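Local coordinates for protein Alp7A (Bacillus subtilis, PDB 5EC0) that binds ADP as a bacterial actin-like protein and probably polymerises into filaments that segregate plasmid DNA, at residues I122-T127 with D174-I179; I3-V8 with G368-S373. One frame throughout, in Å; residues are numbered along the deposited sequence.

Contact 1 of 2, residues I122-T127 with D174-I179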
ATOM      1  N   ILE A 122      20.326  -4.418   5.746  1.00 30.76           N
ATOM      2  CA  ILE A 122      19.079  -3.938   6.325  1.00 27.78           C
ATOM      3  C   ILE A 122      18.876  -4.585   7.703  1.00 32.66           C
ATOM      4  O   ILE A 122      18.756  -5.813   7.808  1.00 31.39           O
ATOM      5  CB  ILE A 122      17.862  -4.263   5.424  1.00 27.45           C
ATOM      6  CG1 ILE A 122      18.003  -3.587   4.061  1.00 27.92           C
ATOM      7  CG2 ILE A 122      16.556  -3.850   6.101  1.00 23.43           C
ATOM      8  CD1 ILE A 122      17.120  -4.198   3.001  1.00 24.09           C
ATOM      9  N   GLU A 123      18.856  -3.771   8.756  1.00 33.91           N
ATOM     10  CA  GLU A 123      18.767  -4.309  10.118  1.00 39.10           C
ATOM     11  C   GLU A 123      17.397  -4.911  10.374  1.00 35.27           C
ATOM     12  O   GLU A 123      17.285  -5.987  10.944  1.00 35.84           O
ATOM     13  CB  GLU A 123      19.057  -3.224  11.151  1.00 40.06           C
ATOM     14  CG  GLU A 123      20.459  -2.657  11.046  1.00 46.62           C
ATOM     15  CD  GLU A 123      20.784  -1.692  12.170  1.00 55.93           C
ATOM     16  OE1 GLU A 123      20.177  -1.809  13.255  1.00 63.15           O
ATOM     17  OE2 GLU A 123      21.648  -0.819  11.966  1.00 60.60           O
ATOM     18  N   TYR A 124      16.361  -4.216   9.911  1.00 28.43           N
ATOM     19  CA  TYR A 124      14.991  -4.600  10.202  1.00 27.27           C
ATOM     20  C   TYR A 124      14.083  -4.354   8.996  1.00 26.18           C
ATOM     21  O   TYR A 124      13.808  -3.209   8.643  1.00 29.89           O
ATOM     22  CB  TYR A 124      14.482  -3.830  11.426  1.00 22.60           C
ATOM     23  CG  TYR A 124      13.212  -4.392  12.010  1.00 31.61           C
ATOM     24  CD1 TYR A 124      13.194  -5.664  12.581  1.00 33.55           C
ATOM     25  CD2 TYR A 124      12.031  -3.647  12.019  1.00 25.95           C
ATOM     26  CE1 TYR A 124      12.032  -6.195  13.139  1.00 36.76           C
ATOM     27  CE2 TYR A 124      10.856  -4.172  12.574  1.00 33.17           C
ATOM     28  CZ  TYR A 124      10.864  -5.445  13.127  1.00 35.32           C
ATOM     29  OH  TYR A 124       9.719  -5.964  13.677  1.00 32.62           O
ATOM     30  N   PHE A 125      13.669  -5.439   8.349  1.00 22.71           N
ATOM     31  CA  PHE A 125      12.737  -5.388   7.227  1.00 25.13           C
ATOM     32  C   PHE A 125      11.363  -5.752   7.744  1.00 28.44           C
ATOM     33  O   PHE A 125      11.214  -6.699   8.528  1.00 25.12           O
ATOM     34  CB  PHE A 125      13.160  -6.353   6.106  1.00 24.32           C
ATOM     35  CG  PHE A 125      12.181  -6.434   4.944  1.00 24.49           C
ATOM     36  CD1 PHE A 125      11.119  -7.333   4.960  1.00 21.09           C
ATOM     37  CD2 PHE A 125      12.346  -5.625   3.816  1.00 23.48           C
ATOM     38  CE1 PHE A 125      10.233  -7.408   3.895  1.00 19.58           C
ATOM     39  CE2 PHE A 125      11.462  -5.696   2.751  1.00 21.04           C
ATOM     40  CZ  PHE A 125      10.414  -6.579   2.785  1.00 19.68           C
ATOM     41  N   GLN A 126      10.352  -5.025   7.286  1.00 23.20           N
ATOM     42  CA  GLN A 126       9.009  -5.299   7.723  1.00 25.85           C
ATOM     43  C   GLN A 126       8.043  -5.125   6.556  1.00 24.46           C
ATOM     44  O   GLN A 126       8.121  -4.151   5.782  1.00 19.90           O
ATOM     45  CB  GLN A 126       8.652  -4.379   8.896  1.00 32.79           C
ATOM     46  CG  GLN A 126       7.645  -4.926   9.840  1.00 36.35           C
ATOM     47  CD  GLN A 126       7.379  -4.012  11.025  1.00 33.71           C
ATOM     48  OE1 GLN A 126       6.913  -4.472  12.065  1.00 33.41           O
ATOM     49  NE2 GLN A 126       7.655  -2.710  10.867  1.00 21.26           N
ATOM     50  N   THR A 127       7.156  -6.095   6.410  1.00 21.03           N
ATOM     51  CA  THR A 127       6.062  -5.982   5.460  1.00 20.45           C
ATOM     52  C   THR A 127       4.800  -6.552   6.128  1.00 24.56           C
ATOM     53  O   THR A 127       4.707  -6.590   7.371  1.00 22.07           O
ATOM     54  CB  THR A 127       6.397  -6.678   4.101  1.00 20.29           C
ATOM     55  OG1 THR A 127       5.353  -6.415   3.160  1.00 22.17           O
ATOM     56  CG2 THR A 127       6.607  -8.203   4.244  1.00 20.35           C
ATOM     57  N   ASP A 174      17.162  -9.006  10.017  1.00 35.44           N
ATOM     58  CA  ASP A 174      15.963  -9.404  10.737  1.00 35.83           C
ATOM     59  C   ASP A 174      14.730  -8.996   9.943  1.00 37.29           C
ATOM     60  O   ASP A 174      14.708  -7.930   9.336  1.00 28.63           O
ATOM     61  CB  ASP A 174      15.944  -8.768  12.126  1.00 42.93           C
ATOM     62  CG  ASP A 174      14.935  -9.402  13.041  1.00 54.94           C
ATOM     63  OD1 ASP A 174      14.502 -10.541  12.746  1.00 63.06           O
ATOM     64  OD2 ASP A 174      14.582  -8.766  14.059  1.00 56.99           O
ATOM     65  N   ALA A 175      13.696  -9.835   9.954  1.00 40.15           N
ATOM     66  CA  ALA A 175      12.500  -9.549   9.173  1.00 32.39           C
ATOM     67  C   ALA A 175      11.220  -9.947   9.919  1.00 30.70           C
ATOM     68  O   ALA A 175      11.225 -10.887  10.695  1.00 32.48           O
ATOM     69  CB  ALA A 175      12.575 -10.258   7.820  1.00 30.03           C
ATOM     70  N   ALA A 176      10.133  -9.211   9.694  1.00 32.06           N
ATOM     71  CA  ALA A 176       8.844  -9.555  10.288  1.00 31.60           C
ATOM     72  C   ALA A 176       7.693  -9.212   9.333  1.00 27.92           C
ATOM     73  O   ALA A 176       7.813  -8.348   8.458  1.00 31.27           O
ATOM     74  CB  ALA A 176       8.661  -8.852  11.639  1.00 19.87           C
ATOM     75  N   CYS A 177       6.580  -9.913   9.499  1.00 24.19           N
ATOM     76  CA  CYS A 177       5.410  -9.707   8.651  1.00 24.22           C
ATOM     77  C   CYS A 177       4.168  -9.509   9.526  1.00 31.85           C
ATOM     78  O   CYS A 177       3.850 -10.374  10.337  1.00 26.97           O
ATOM     79  CB  CYS A 177       5.212 -10.884   7.712  1.00 19.15           C
ATOM     80  SG  CYS A 177       3.817 -10.656   6.620  1.00 24.92           S
ATOM     81  N   ARG A 178       3.500  -8.364   9.369  1.00 27.30           N
ATOM     82  CA  ARG A 178       2.317  -8.020  10.150  1.00 24.10           C
ATOM     83  C   ARG A 178       1.040  -8.305   9.355  1.00 24.56           C
ATOM     84  O   ARG A 178       1.095  -8.896   8.286  1.00 24.75           O
ATOM     85  CB  ARG A 178       2.356  -6.542  10.562  1.00 26.89           C
ATOM     86  CG  ARG A 178       3.651  -6.108  11.214  1.00 24.59           C
ATOM     87  CD  ARG A 178       4.047  -6.960  12.445  1.00 21.42           C
ATOM     88  NE  ARG A 178       5.321  -6.459  12.950  1.00 27.79           N
ATOM     89  CZ  ARG A 178       5.791  -6.643  14.177  1.00 30.85           C
ATOM     90  NH1 ARG A 178       5.102  -7.344  15.060  1.00 29.48           N
ATOM     91  NH2 ARG A 178       6.960  -6.118  14.515  1.00 27.15           N
ATOM     92  N   ILE A 179      -0.103  -7.890   9.885  1.00 24.99           N
ATOM     93  CA  ILE A 179      -1.382  -8.084   9.205  1.00 24.49           C
ATOM     94  C   ILE A 179      -1.878  -6.761   8.656  1.00 27.69           C
ATOM     95  O   ILE A 179      -2.123  -5.824   9.438  1.00 28.60           O
ATOM     96  CB  ILE A 179      -2.476  -8.665  10.157  1.00 25.28           C
ATOM     97  CG1 ILE A 179      -1.987  -9.952  10.815  1.00 27.75           C
ATOM     98  CG2 ILE A 179      -3.783  -8.928   9.391  1.00 24.71           C
ATOM     99  CD1 ILE A 179      -2.778 -10.328  12.072  1.00 27.68           C
TER
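Parallel pairing of two neighbouring strands in the N-terminal sheet of this actin-like fold brings 122-127 against 174-179, Phe125 facing Ala175, Gln126 facing Ala176 and Thr127 facing Cys177. The short segments run 15° apart. Phe125 N donates to Asp174 O at 2.9 Å and Ala176 N to Phe125 O; the ladder continues from Thr127 N to Ala176 O and from Arg178 N to Thr127 O.

Tyr124, Gln126, Asp174 and Ala176 share one face of the sheet, and Arg178 brings its guanidinium over to Gln126 and Tyr124. Gln126 has CG anti to its backbone N (chi1 -152°) and an extended chain, which delivers OE1 to the edge of that guanidinium. Arg178 takes hold of this one oxygen side-on, through NE at 2.7 Å and NH2 at 3.0 Å, although amide and guanidinium planes stand 63° apart. The same NH2 makes a weak, bent bond to Tyr124 OH (2.9 Å). The tyrosine ring lies alongside the Asp174 side chain, whose OD2 meets the ring edge 3.7 Å from CD1. Alanine suits this place: the small CB of Ala176 lies 3.7 Å from Tyr124 OH.

Phe125 and Thr127 share the other face with Ala175 and Cys177. The phenylalanine ring stacks on Phe151, and Thr127 OG1 bonds to Val8 O, tying in strand 2-10. Gln126 thus works in two directions: OE1 satisfies Arg178 while NE2 bonds to Asn7 OD1, so both ends of its amide are engaged and its flip is probably fixed.

Contact 2 of 2, residues I3-V8 with G368-S373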
ATOM      1  N   ILE A   3      21.061   0.265   6.144  1.00 31.81           N
ATOM      2  CA  ILE A   3      19.683   0.706   6.348  1.00 33.70           C
ATOM      3  C   ILE A   3      19.126   0.191   7.678  1.00 38.70           C
ATOM      4  O   ILE A   3      19.186  -1.005   7.944  1.00 40.85           O
ATOM      5  CB  ILE A   3      18.765   0.204   5.223  1.00 32.09           C
ATOM      6  CG1 ILE A   3      19.127   0.856   3.896  1.00 30.91           C
ATOM      7  CG2 ILE A   3      17.284   0.459   5.555  1.00 28.61           C
ATOM      8  CD1 ILE A   3      18.317   0.294   2.763  1.00 24.13           C
ATOM      9  N   SER A   4      18.567   1.076   8.499  1.00 35.91           N
ATOM     10  CA  SER A   4      18.096   0.680   9.823  1.00 33.34           C
ATOM     11  C   SER A   4      16.708   0.050   9.773  1.00 37.79           C
ATOM     12  O   SER A   4      16.471  -0.990  10.389  1.00 42.87           O
ATOM     13  CB  SER A   4      18.078   1.880  10.773  1.00 28.24           C
ATOM     14  OG  SER A   4      19.379   2.404  10.929  1.00 44.54           O
ATOM     15  N   ARG A   5      15.788   0.696   9.059  1.00 30.30           N
ATOM     16  CA  ARG A   5      14.396   0.258   9.004  1.00 26.18           C
ATOM     17  C   ARG A   5      13.888   0.282   7.571  1.00 27.92           C
ATOM     18  O   ARG A   5      14.006   1.298   6.873  1.00 30.90           O
ATOM     19  CB  ARG A   5      13.495   1.156   9.874  1.00 28.69           C
ATOM     20  CG  ARG A   5      13.939   1.307  11.337  1.00 38.00           C
ATOM     21  CD  ARG A   5      13.032   2.279  12.124  1.00 37.79           C
ATOM     22  NE  ARG A   5      12.649   3.444  11.317  1.00 39.33           N
ATOM     23  CZ  ARG A   5      13.421   4.507  11.117  1.00 33.62           C
ATOM     24  NH1 ARG A   5      14.618   4.563  11.671  1.00 36.45           N
ATOM     25  NH2 ARG A   5      13.002   5.510  10.355  1.00 35.67           N
ATOM     26  N   MET A   6      13.331  -0.828   7.118  1.00 26.54           N
ATOM     27  CA  MET A   6      12.663  -0.815   5.830  1.00 24.57           C
ATOM     28  C   MET A   6      11.290  -1.470   5.923  1.00 26.38           C
ATOM     29  O   MET A   6      11.167  -2.646   6.263  1.00 29.59           O
ATOM     30  CB  MET A   6      13.504  -1.508   4.764  1.00 20.47           C
ATOM     31  CG  MET A   6      12.778  -1.603   3.431  1.00 19.88           C
ATOM     32  SD  MET A   6      13.904  -2.107   2.146  1.00 28.84           S
ATOM     33  CE  MET A   6      12.839  -2.044   0.703  1.00 20.25           C
ATOM     34  N   ASN A   7      10.274  -0.677   5.606  1.00 25.63           N
ATOM     35  CA  ASN A   7       8.879  -1.058   5.719  1.00 22.87           C
ATOM     36  C   ASN A   7       8.202  -1.047   4.359  1.00 22.74           C
ATOM     37  O   ASN A   7       8.282  -0.067   3.635  1.00 21.94           O
ATOM     38  CB  ASN A   7       8.166  -0.113   6.681  1.00 23.70           C
ATOM     39  CG  ASN A   7       8.723  -0.210   8.095  1.00 25.55           C
ATOM     40  OD1 ASN A   7       8.808  -1.302   8.676  1.00 23.62           O
ATOM     41  ND2 ASN A   7       9.110   0.923   8.649  1.00 23.39           N
ATOM     42  N   VAL A   8       7.530  -2.133   4.014  1.00 20.73           N
ATOM     43  CA  VAL A   8       7.021  -2.297   2.650  1.00 19.82           C
ATOM     44  C   VAL A   8       5.552  -2.665   2.683  1.00 27.46           C
ATOM     45  O   VAL A   8       5.150  -3.555   3.435  1.00 27.90           O
ATOM     46  CB  VAL A   8       7.815  -3.386   1.878  1.00 24.63           C
ATOM     47  CG1 VAL A   8       7.173  -3.696   0.575  1.00 23.91           C
ATOM     48  CG2 VAL A   8       9.262  -2.933   1.657  1.00 26.00           C
ATOM     49  N   GLY A 368       1.692   2.423  10.052  1.00 23.20           N
ATOM     50  CA  GLY A 368       1.569   1.494  11.156  1.00 21.06           C
ATOM     51  C   GLY A 368       2.811   0.632  11.247  1.00 25.57           C
ATOM     52  O   GLY A 368       3.323   0.392  12.336  1.00 28.73           O
ATOM     53  N   LEU A 369       3.312   0.174  10.101  1.00 28.00           N
ATOM     54  CA  LEU A 369       4.588  -0.528  10.094  1.00 24.36           C
ATOM     55  C   LEU A 369       5.692   0.387  10.618  1.00 30.45           C
ATOM     56  O   LEU A 369       6.537  -0.039  11.400  1.00 23.57           O
ATOM     57  CB  LEU A 369       4.956  -1.021   8.697  1.00 21.34           C
ATOM     58  CG  LEU A 369       4.155  -2.172   8.091  1.00 20.13           C
ATOM     59  CD1 LEU A 369       4.780  -2.665   6.774  1.00 21.30           C
ATOM     60  CD2 LEU A 369       3.973  -3.339   9.100  1.00 20.40           C
ATOM     61  N   GLU A 370       5.699   1.638  10.169  1.00 27.95           N
ATOM     62  CA  GLU A 370       6.762   2.550  10.567  1.00 22.12           C
ATOM     63  C   GLU A 370       6.812   2.695  12.110  1.00 21.96           C
ATOM     64  O   GLU A 370       7.875   2.594  12.722  1.00 24.95           O
ATOM     65  CB  GLU A 370       6.579   3.911   9.883  1.00 22.14           C
ATOM     66  CG  GLU A 370       7.647   4.951  10.240  1.00 25.08           C
ATOM     67  CD  GLU A 370       9.052   4.597   9.738  1.00 29.88           C
ATOM     68  OE1 GLU A 370       9.174   3.774   8.807  1.00 26.85           O
ATOM     69  OE2 GLU A 370      10.036   5.151  10.279  1.00 35.40           O
ATOM     70  N   VAL A 371       5.651   2.904  12.721  1.00 23.94           N
ATOM     71  CA  VAL A 371       5.532   2.978  14.175  1.00 21.72           C
ATOM     72  C   VAL A 371       6.083   1.714  14.838  1.00 28.78           C
ATOM     73  O   VAL A 371       6.830   1.792  15.817  1.00 29.32           O
ATOM     74  CB  VAL A 371       4.049   3.173  14.612  1.00 21.05           C
ATOM     75  CG1 VAL A 371       3.840   2.798  16.111  1.00 25.93           C
ATOM     76  CG2 VAL A 371       3.561   4.584  14.331  1.00 21.33           C
ATOM     77  N   LEU A 372       5.719   0.544  14.314  1.00 25.78           N
ATOM     78  CA  LEU A 372       6.218  -0.692  14.908  1.00 23.49           C
ATOM     79  C   LEU A 372       7.737  -0.801  14.760  1.00 29.94           C
ATOM     80  O   LEU A 372       8.409  -1.317  15.640  1.00 24.45           O
ATOM     81  CB  LEU A 372       5.522  -1.907  14.303  1.00 24.35           C
ATOM     82  CG  LEU A 372       4.078  -2.064  14.803  1.00 26.40           C
ATOM     83  CD1 LEU A 372       3.433  -3.335  14.260  1.00 22.06           C
ATOM     84  CD2 LEU A 372       4.017  -2.026  16.360  1.00 23.15           C
ATOM     85  N   SER A 373       8.284  -0.298  13.663  1.00 24.57           N
ATOM     86  CA  SER A 373       9.719  -0.445  13.440  1.00 26.51           C
ATOM     87  C   SER A 373      10.489   0.511  14.354  1.00 25.92           C
ATOM     88  O   SER A 373      11.580   0.178  14.784  1.00 27.39           O
ATOM     89  CB  SER A 373      10.080  -0.227  11.957  1.00 24.87           C
ATOM     90  OG  SER A 373       9.916   1.125  11.576  1.00 35.21           O
TER
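Arg5 and Glu370 form a salt bridge between strand 2-10 and the C-terminal helix 364-386. Arg5 NH2 reaches Glu370 OE2 at 3.0 Å, on its syn lone pair, while NE makes a longer bond of 3.3 Å to the same oxygen from above the carboxylate plane. NE and NH2 thus hold one oxygen side-on, with the guanidinium and carboxylate planes 79° apart. Arg374 NE also binds OE2, and Arg5 NH1 bonds to Gln377 OE1.

The other oxygen, Glu370 OE1, takes Asn7 ND2 at 2.9 Å, again from above the carboxylate plane. The second hydrogen of that amide goes to Ser373 OG at 3.0 Å, almost straight (168°). Ser373 OG, set between its backbone N and carbonyl carbon (chi1 70°), in turn donates to Glu370 O one helical turn back. With OD1 already taken by Gln126, each end of this buried amide has a partner.

Outward from this network, Arg5 CD packs 3.4 Å from Ser373 OG, Leu369 CB rests against Asn7 CB, and Leu369 CD1 lies 3.5 Å from Val8 O. A leucine in place of Arg5 would probably leave Glu370 OE2 with Arg374 but without its mate on the strand, weakening the tie to the helix. Short polar residues suit this interface: Asn7 gives one hydrogen to the buried carboxylate, which is therefore met by a neutral donor as well as by arginine, and the other to Ser373 OG, which passes its own on to the helix backbone.

Both contacts use the same sheet, in which strands 119-129 and 2-10 are neighbours, and their centres lie about 7 Å apart. Contact 1 joins strand to strand, through a backbone ladder supplemented by the Arg178 side chain, and is partly buried, with Asp174 exposed at one end. Contact 2 is buried and joins strand to helix, so side chains do the bonding. Gln126 connects them: its backbone N and O probably pair with Met6 O and Val8 N. Packing adds a further join, Arg178 CG meeting Leu369 CD2 at 3.5 Å. Arginine serves each site differently, gripping a neutral amide oxygen in contact 1 and a carboxylate oxygen in contact 2.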